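Putative glycosidase ph117-related (Bacteroides thetaiotaomicron, PDB 5A7V) belongs to glycoside hydrolase family GH130, binds mannose units in a central pocket and probably acts on the linkages of mannosides. Local coordinates at residues V90-A94 and E145-I149; N78-L83 and F348-V353; D75-P79 and G364-V370. All blocks are in the same frame, centred on the assembly; numbering follows the deposited sequence.

Contact 1 (V90-A94 and E145-I149); sequences VLYRA and EDPRI. With MAN (alpha-D-mannopyranose), chain D; BMA (beta-D-mannopyranose), chain C; MAN (alpha-D-mannopyranose), chain E.
Arg93 reaches from strand 87-95 across to Glu145 and Asp146, at the start of the next propeller blade, and makes the largest single contribution to the contact. CG lies anti to the backbone N (chi1 -179°) and the chain stays extended to NE, so the residue spans the gap as a straight rod. CB passes the carbonyl oxygen of Asn78. Further out, CD comes within 3.3 Å of Asp146 OD1, and NE donates to Ser107 OG. The guanidinium rests over the Glu145 chain, whose CG sits 3.8 Å above the middle of that plane; the Glu145 carboxylate is stacked nearly parallel, 16° away, so its attraction for Arg93 is purely electrostatic and no N-H points at OE2. NH1 does donate to Asp146 OD1, at 2.9 Å and 153°, from near the guanidinium edge, the carboxylate being turned well away from that plane, while Asp146 OD2 lies 2.7 Å from O3 of mannose chain E. The outer edge meets a second sugar, modelled as overlapping alpha and beta anomers: NH1 bonds O3 of the beta form at 2.9 Å and NH2, also salt-bridged to Glu95, bonds O4 of the alpha form at 2.8 Å. Glu145 OE2 approaches O4 of the beta form at 2.6 Å. Behind this polar end, Leu91 CD2 meets Ile149 CD1 at 4.1 Å, a modest apolar touch between two antiparallel strands that share no backbone bonds here. A buried arginine thus lies among acids that probably balance its charge, with N-H groups directed at O3 and O4 of the sugar.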
# COMPACT_ATOMS: atom_id res chain seq x y z
N VAL A 90 -11.24 1.07 -6.63
CA VAL A 90 -10.12 1.73 -6.02
C VAL A 90 -10.62 2.75 -5.00
O VAL A 90 -11.55 3.54 -5.30
CB VAL A 90 -9.24 2.41 -7.10
CG1 VAL A 90 -8.26 3.43 -6.51
CG2 VAL A 90 -8.51 1.37 -7.90
N LEU A 91 -10.01 2.75 -3.82
CA LEU A 91 -10.17 3.81 -2.82
C LEU A 91 -8.85 4.58 -2.76
O LEU A 91 -7.84 4.03 -2.35
CB LEU A 91 -10.59 3.30 -1.44
CG LEU A 91 -12.11 3.09 -1.21
CD1 LEU A 91 -12.66 1.97 -2.08
CD2 LEU A 91 -12.44 2.94 0.25
N TYR A 92 -8.90 5.81 -3.24
CA TYR A 92 -7.68 6.62 -3.40
C TYR A 92 -7.54 7.64 -2.29
O TYR A 92 -8.51 8.28 -1.86
CB TYR A 92 -7.58 7.29 -4.78
CG TYR A 92 -8.78 8.14 -5.22
CD1 TYR A 92 -9.89 7.57 -5.89
CD2 TYR A 92 -8.83 9.51 -4.98
CE1 TYR A 92 -10.93 8.35 -6.33
CE2 TYR A 92 -9.87 10.29 -5.44
CZ TYR A 92 -10.91 9.71 -6.13
OH TYR A 92 -11.97 10.48 -6.58
N ARG A 93 -6.30 7.83 -1.81
CA ARG A 93 -6.01 8.89 -0.85
C ARG A 93 -6.12 10.24 -1.57
O ARG A 93 -5.37 10.48 -2.51
CB ARG A 93 -4.61 8.70 -0.27
CG ARG A 93 -4.24 9.74 0.76
CD ARG A 93 -2.82 9.60 1.30
NE ARG A 93 -2.47 10.66 2.19
CZ ARG A 93 -1.29 10.78 2.80
NH1 ARG A 93 -0.39 9.79 2.77
NH2 ARG A 93 -0.99 11.92 3.43
N ALA A 94 -6.93 11.14 -1.06
CA ALA A 94 -7.14 12.45 -1.64
C ALA A 94 -6.87 13.50 -0.61
O ALA A 94 -7.29 13.40 0.56
CB ALA A 94 -8.56 12.59 -2.12
N GLU A 145 -5.40 7.90 5.90
CA GLU A 145 -4.37 7.82 4.85
C GLU A 145 -4.09 6.39 4.42
O GLU A 145 -4.23 5.44 5.22
CB GLU A 145 -3.03 8.38 5.34
CG GLU A 145 -3.11 9.75 5.96
CD GLU A 145 -1.82 10.22 6.60
OE1 GLU A 145 -0.95 9.37 6.96
OE2 GLU A 145 -1.68 11.47 6.84
N ASP A 146 -3.66 6.21 3.19
CA ASP A 146 -2.91 5.02 2.78
C ASP A 146 -3.62 3.69 3.06
O ASP A 146 -3.10 2.80 3.75
CB ASP A 146 -1.50 5.00 3.38
CG ASP A 146 -0.61 6.20 3.04
OD1 ASP A 146 -0.99 7.02 2.21
OD2 ASP A 146 0.49 6.23 3.66
N PRO A 147 -4.82 3.54 2.48
CA PRO A 147 -5.60 2.31 2.74
C PRO A 147 -5.05 1.11 2.02
O PRO A 147 -4.52 1.20 0.91
CB PRO A 147 -7.00 2.67 2.20
CG PRO A 147 -6.67 3.59 1.04
CD PRO A 147 -5.52 4.44 1.55
N ARG A 148 -5.21 -0.07 2.65
CA ARG A 148 -5.06 -1.34 1.96
C ARG A 148 -6.33 -2.14 2.25
O ARG A 148 -6.82 -2.10 3.39
CB ARG A 148 -3.88 -2.16 2.45
CG ARG A 148 -2.54 -1.67 1.92
CD ARG A 148 -1.82 -0.93 2.88
NE ARG A 148 -0.39 -0.69 2.58
CZ ARG A 148 0.16 0.46 2.91
NH1 ARG A 148 -0.53 1.42 3.42
NH2 ARG A 148 1.43 0.66 2.62
N ILE A 149 -6.85 -2.83 1.23
CA ILE A 149 -8.13 -3.58 1.41
C ILE A 149 -7.94 -5.03 0.98
O ILE A 149 -7.36 -5.32 -0.07
CB ILE A 149 -9.28 -2.95 0.63
CG1 ILE A 149 -9.61 -1.57 1.23
CG2 ILE A 149 -10.53 -3.84 0.64
CD1 ILE A 149 -10.55 -0.67 0.44
C1 MAN D . 4.46 11.23 6.64
C2 MAN D . 4.08 10.64 5.35
C3 MAN D . 2.81 11.37 4.96
C4 MAN D . 1.72 11.35 6.03
C5 MAN D . 2.28 11.70 7.39
C6 MAN D . 1.39 11.24 8.53
O1 MAN D . 4.96 12.51 6.63
O2 MAN D . 3.75 9.26 5.44
O3 MAN D . 2.22 10.85 3.76
O4 MAN D . 0.70 12.31 5.69
O5 MAN D . 3.53 11.09 7.63
O6 MAN D . 1.16 9.82 8.51
C1 BMA C . 4.54 11.23 6.48
C2 BMA C . 3.91 10.86 5.13
C3 BMA C . 2.62 11.62 4.96
C4 BMA C . 1.71 11.39 6.15
C5 BMA C . 2.46 11.55 7.48
C6 BMA C . 1.63 11.17 8.68
O1 BMA C . 5.79 10.64 6.77
O2 BMA C . 3.61 9.46 5.09
O3 BMA C . 1.92 11.29 3.70
O4 BMA C . 0.64 12.34 6.07
O5 BMA C . 3.68 10.78 7.54
O6 BMA C . 1.17 9.81 8.63
C1 MAN E . 5.62 7.24 3.92
C2 MAN E . 4.48 6.43 3.27
C3 MAN E . 3.48 7.22 2.40
C4 MAN E . 4.20 8.24 1.51
C5 MAN E . 5.73 8.25 1.72
C6 MAN E . 6.43 9.39 0.94
O1 MAN E . 6.84 6.38 4.24
O2 MAN E . 3.78 5.80 4.36
O3 MAN E . 2.54 7.94 3.18
O4 MAN E . 3.83 7.94 0.18
O5 MAN E . 5.96 8.41 3.15
O6 MAN E . 5.97 10.65 1.44

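Contact 2 (N78-L83 and F348-V353); sequences NPAATL and FIEGMV. With MAN (alpha-D-mannopyranose), chain E.
Two nearly parallel strands, Asn78-Leu83 and Phe348-Val353, pack side by side near the propeller axis, 12° apart and with axes 4.8 Å from each other, without one direct hydrogen bond between them. Water takes that role: one donates to Glu350 O and accepts a weak bond from Ala81 N, while another accepts from Met352 N and lies 2.7 Å from Ala81 O. The backbones come nearest where Gly351, lacking a side chain, sits 4.5 Å from Ala81, CA to CA. Beyond it, Val353 CG2 packs on Ala81 CB at 3.7 Å. Glu350 reaches across to the Asn78-Pro79 backbone, its CG anti to its own backbone N; CB and CG come close to Pro79 O, and OE2 lies 3.2 Å from Asn78 O and forms a long, weak ion pair with Arg148. Toward the pocket, the Asn78 amide lies 27° from the plane of the Phe348 ring, one face of which covers the mannose of chain E, and ND2 donates almost straight (171°) to its O4. Glu350 and Gly351 form a classic beta bulge opposite Tyr362 of strand 358-365; strand 87-95 pairs with Asn78-Leu83, and Met352 turns to strand 270-280.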
# COMPACT_ATOMS: atom_id res chain seq x y z
N ASN A 78 -1.66 7.03 -3.30
CA ASN A 78 -1.65 5.90 -2.34
C ASN A 78 -3.00 5.20 -2.16
O ASN A 78 -3.72 5.48 -1.20
CB ASN A 78 -1.07 6.38 -1.03
CG ASN A 78 0.41 6.75 -1.16
OD1 ASN A 78 0.97 6.73 -2.25
ND2 ASN A 78 0.99 7.13 -0.05
N PRO A 79 -3.29 4.31 -3.13
CA PRO A 79 -4.63 3.73 -3.24
C PRO A 79 -4.74 2.31 -2.72
O PRO A 79 -3.79 1.52 -2.78
CB PRO A 79 -4.84 3.70 -4.75
CG PRO A 79 -3.48 3.38 -5.27
CD PRO A 79 -2.53 4.08 -4.37
N ALA A 80 -5.93 1.95 -2.21
CA ALA A 80 -6.32 0.54 -2.04
C ALA A 80 -7.02 0.09 -3.31
O ALA A 80 -7.59 0.91 -4.03
CB ALA A 80 -7.28 0.41 -0.87
N ALA A 81 -7.07 -1.22 -3.53
CA ALA A 81 -7.77 -1.77 -4.66
C ALA A 81 -8.34 -3.11 -4.28
O ALA A 81 -7.72 -3.88 -3.56
CB ALA A 81 -6.90 -1.89 -5.90
N THR A 82 -9.54 -3.39 -4.79
CA THR A 82 -10.21 -4.68 -4.53
C THR A 82 -11.14 -5.02 -5.68
O THR A 82 -11.32 -4.25 -6.61
CB THR A 82 -10.85 -4.68 -3.12
OG1 THR A 82 -11.17 -6.02 -2.68
CG2 THR A 82 -12.08 -3.81 -3.06
N LEU A 83 -11.81 -6.17 -5.53
CA LEU A 83 -12.84 -6.66 -6.44
C LEU A 83 -14.18 -6.55 -5.74
O LEU A 83 -14.32 -7.01 -4.59
CB LEU A 83 -12.54 -8.11 -6.78
CG LEU A 83 -13.52 -8.85 -7.67
CD1 LEU A 83 -13.51 -8.27 -9.06
CD2 LEU A 83 -13.24 -10.34 -7.66
N PHE A 348 4.61 4.03 -5.10
CA PHE A 348 4.27 3.51 -3.77
C PHE A 348 3.16 2.45 -3.92
O PHE A 348 1.99 2.79 -4.09
CB PHE A 348 3.85 4.63 -2.84
CG PHE A 348 3.81 4.24 -1.39
CD1 PHE A 348 4.98 4.18 -0.62
CD2 PHE A 348 2.59 3.83 -0.80
CE1 PHE A 348 4.95 3.77 0.68
CE2 PHE A 348 2.58 3.44 0.51
CZ PHE A 348 3.72 3.40 1.26
N ILE A 349 3.57 1.18 -3.95
CA ILE A 349 2.66 0.11 -4.27
C ILE A 349 1.78 -0.24 -3.10
O ILE A 349 2.23 -0.34 -1.97
CB ILE A 349 3.42 -1.09 -4.86
CG1 ILE A 349 4.42 -1.72 -3.88
CG2 ILE A 349 4.07 -0.74 -6.19
CD1 ILE A 349 4.78 -3.16 -4.20
N GLU A 350 0.48 -0.42 -3.41
CA GLU A 350 -0.48 -0.46 -2.32
C GLU A 350 -1.75 -1.25 -2.62
O GLU A 350 -2.40 -1.70 -1.64
CB GLU A 350 -0.82 0.96 -1.93
CG GLU A 350 -1.57 1.13 -0.63
CD GLU A 350 -1.63 2.57 -0.17
OE1 GLU A 350 -0.66 3.33 -0.36
OE2 GLU A 350 -2.64 3.01 0.46
N GLY A 351 -2.13 -1.42 -3.88
CA GLY A 351 -3.32 -2.21 -4.22
C GLY A 351 -3.01 -3.23 -5.30
O GLY A 351 -2.19 -2.95 -6.20
N MET A 352 -3.65 -4.40 -5.23
CA MET A 352 -3.51 -5.39 -6.27
C MET A 352 -4.84 -6.10 -6.44
O MET A 352 -5.48 -6.45 -5.42
CB MET A 352 -2.47 -6.47 -5.94
CG MET A 352 -1.07 -6.03 -5.97
SD MET A 352 0.08 -7.33 -5.45
CE MET A 352 0.18 -8.49 -6.81
N VAL A 353 -5.21 -6.36 -7.67
CA VAL A 353 -6.46 -7.13 -7.93
C VAL A 353 -6.13 -8.22 -8.94
O VAL A 353 -5.54 -7.95 -9.98
CB VAL A 353 -7.64 -6.27 -8.45
CG1 VAL A 353 -8.95 -7.06 -8.35
CG2 VAL A 353 -7.78 -4.97 -7.68
C1 MAN E . 5.62 7.24 3.92
C2 MAN E . 4.48 6.43 3.27
C3 MAN E . 3.48 7.22 2.40
C4 MAN E . 4.20 8.24 1.51
C5 MAN E . 5.73 8.25 1.72
C6 MAN E . 6.43 9.39 0.94
O1 MAN E . 6.84 6.38 4.24
O2 MAN E . 3.78 5.80 4.36
O3 MAN E . 2.54 7.94 3.18
O4 MAN E . 3.83 7.94 0.18
O5 MAN E . 5.96 8.41 3.15
O6 MAN E . 5.97 10.65 1.44
O HOH W 1 -5.16 -2.56 -1.18
O HOH W 2 -5.24 -4.73 -2.82

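Contact 3 (D75-P79 and G364-V370). With MAN (alpha-D-mannopyranose), chain E.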
# COMPACT_ATOMS: atom_id res chain seq x y z
N ASP A 75 -3.94 16.53 -4.45
CA ASP A 75 -3.18 15.34 -4.78
C ASP A 75 -4.07 14.12 -4.57
O ASP A 75 -4.87 14.11 -3.62
CB ASP A 75 -1.91 15.28 -3.90
CG ASP A 75 -0.88 16.37 -4.25
OD1 ASP A 75 -0.22 16.24 -5.33
OD2 ASP A 75 -0.82 17.33 -3.44
N THR A 76 -3.96 13.13 -5.46
CA THR A 76 -4.74 11.89 -5.36
C THR A 76 -3.76 10.73 -5.57
O THR A 76 -3.13 10.62 -6.64
CB THR A 76 -5.85 11.81 -6.42
OG1 THR A 76 -5.34 12.04 -7.73
CG2 THR A 76 -6.93 12.81 -6.12
N PHE A 77 -3.55 9.88 -4.56
CA PHE A 77 -2.40 8.97 -4.57
C PHE A 77 -2.71 7.75 -3.69
O PHE A 77 -3.88 7.42 -3.47
CB PHE A 77 -1.07 9.74 -4.27
CG PHE A 77 -0.98 10.45 -2.94
CD1 PHE A 77 -1.75 11.58 -2.67
CD2 PHE A 77 -0.08 10.03 -1.96
CE1 PHE A 77 -1.59 12.27 -1.50
CE2 PHE A 77 0.09 10.71 -0.78
CZ PHE A 77 -0.68 11.85 -0.53
N ASN A 78 -1.66 7.03 -3.30
CA ASN A 78 -1.65 5.90 -2.34
C ASN A 78 -3.00 5.20 -2.16
O ASN A 78 -3.72 5.48 -1.20
CB ASN A 78 -1.07 6.38 -1.03
CG ASN A 78 0.41 6.75 -1.16
OD1 ASN A 78 0.97 6.73 -2.25
ND2 ASN A 78 0.99 7.13 -0.05
N PRO A 79 -3.29 4.31 -3.13
CA PRO A 79 -4.63 3.73 -3.24
C PRO A 79 -4.74 2.31 -2.72
O PRO A 79 -3.79 1.52 -2.78
CB PRO A 79 -4.84 3.70 -4.75
CG PRO A 79 -3.48 3.38 -5.27
CD PRO A 79 -2.53 4.08 -4.37
N GLY A 364 0.76 4.84 -5.71
CA GLY A 364 0.97 6.30 -5.71
C GLY A 364 2.16 6.72 -6.56
O GLY A 364 3.18 6.03 -6.57
N CYS A 365 1.97 7.85 -7.23
CA CYS A 365 3.03 8.44 -8.07
C CYS A 365 3.50 9.73 -7.42
O CYS A 365 2.79 10.75 -7.51
CB CYS A 365 2.48 8.76 -9.45
SG CYS A 365 1.87 7.31 -10.38
N ALA A 366 4.65 9.66 -6.76
CA ALA A 366 5.28 10.82 -6.14
C ALA A 366 4.32 11.62 -5.23
O ALA A 366 4.42 12.84 -5.14
CB ALA A 366 5.96 11.72 -7.17
N ASP A 367 3.48 10.89 -4.48
CA ASP A 367 2.50 11.50 -3.59
C ASP A 367 1.53 12.50 -4.28
O ASP A 367 0.98 13.38 -3.65
CB ASP A 367 3.10 12.15 -2.32
CG ASP A 367 3.80 11.20 -1.35
OD1 ASP A 367 3.89 9.98 -1.58
OD2 ASP A 367 4.23 11.75 -0.27
N SER A 368 1.31 12.28 -5.59
CA SER A 368 0.51 13.22 -6.38
C SER A 368 -0.59 12.61 -7.25
O SER A 368 -1.64 13.25 -7.42
CB SER A 368 1.42 14.10 -7.24
OG SER A 368 2.08 15.08 -6.40
N LYS A 369 -0.32 11.46 -7.86
CA LYS A 369 -1.22 10.80 -8.81
C LYS A 369 -1.40 9.34 -8.42
O LYS A 369 -0.58 8.78 -7.66
CB LYS A 369 -0.73 10.92 -10.28
CG LYS A 369 -0.35 12.35 -10.73
CD LYS A 369 -1.58 13.20 -10.88
CE LYS A 369 -1.48 14.50 -11.70
NZ LYS A 369 -0.65 15.52 -11.08
N VAL A 370 -2.37 8.68 -9.05
CA VAL A 370 -2.49 7.21 -9.00
C VAL A 370 -2.11 6.62 -10.35
O VAL A 370 -2.63 7.06 -11.40
CB VAL A 370 -3.94 6.75 -8.66
CG1 VAL A 370 -4.05 5.21 -8.68
CG2 VAL A 370 -4.35 7.29 -7.28
C1 MAN E . 5.62 7.24 3.92
C2 MAN E . 4.48 6.43 3.27
C3 MAN E . 3.48 7.22 2.40
C4 MAN E . 4.20 8.24 1.51
C5 MAN E . 5.73 8.25 1.72
C6 MAN E . 6.43 9.39 0.94
O1 MAN E . 6.84 6.38 4.24
O2 MAN E . 3.78 5.80 4.36
O3 MAN E . 2.54 7.94 3.18
O4 MAN E . 3.83 7.94 0.18
O5 MAN E . 5.96 8.41 3.15
O6 MAN E . 5.97 10.65 1.44
O HOH W 3 -1.22 16.15 -8.37
O HOH W 4 3.20 8.15 -3.37
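Asp75 OD1 accepts the hydroxyl proton of Ser368 OG at 2.8 Å, the hydroxyl approaching from above the carboxylate plane, and a water that also takes a bond from Lys369 NZ lies near the same oxygen. The other carboxylate oxygen of Asp75 is held by a salt bridge to Arg105, and Ser368 OG in turn meets the backbone N of Gln341, so both ends of the pair are fixed from a second shell. One residue on, Thr76 N donates to Ser368 O (3.0 Å, 163°), well above the plane of that carbonyl; Ser368 itself belongs to the loop between two strands. Phe77 holds CG between its backbone N and carbonyl carbon (chi1 60°), a crowded position that puts one face of the ring over the Asp367 backbone, its CA and O. The carbonyl oxygen of Asp367 lies 3.4 Å above the ring centre, and its CB makes a CH-pi contact over the same ring, 4.1 Å from the centroid. The Asp367 carboxylate reaches the mannose of chain E, accepting from O4 through OD1 and from O6 through OD2, each at 2.7 Å. A water ties this carboxylate to Asn78, donating to Asn78 OD1 and to Asp367 OD1 while accepting from Asp367 N. At the far end Pro79 CG touches Val370 CG1 at 3.9 Å, the two side chains running in opposite directions. The hairpin turn carries a classic beta bulge, Ser368 and Lys369 opposite Cys365. Strand 87-95 pairs with Asp75-Pro79, Gly364 pairs with Phe348 of strand 347-355, and helix 335-338 packs on Cys365.

Overall arrangement
From the N terminus the chain enters strand 75-84, the starting point of contacts 2 and 3, and turns back at once into strand 87-95. Contact 1 closes first, some 50 residues later, when strand 143-151 opens the next sheet. The chain then runs through the remaining sheets before strand 347-355 closes contact 2 and the hairpin of strands 358-365 and 369-375 closes contact 3. Contact 1 is nested inside both of these long loops, and contacts 2 and 3 share Asn78 and Pro79. Contact 1 therefore joins the first two sheets, whereas contacts 2 and 3 join the first sheet to the last, completing the ring of a beta-propeller round the mannose of chain E.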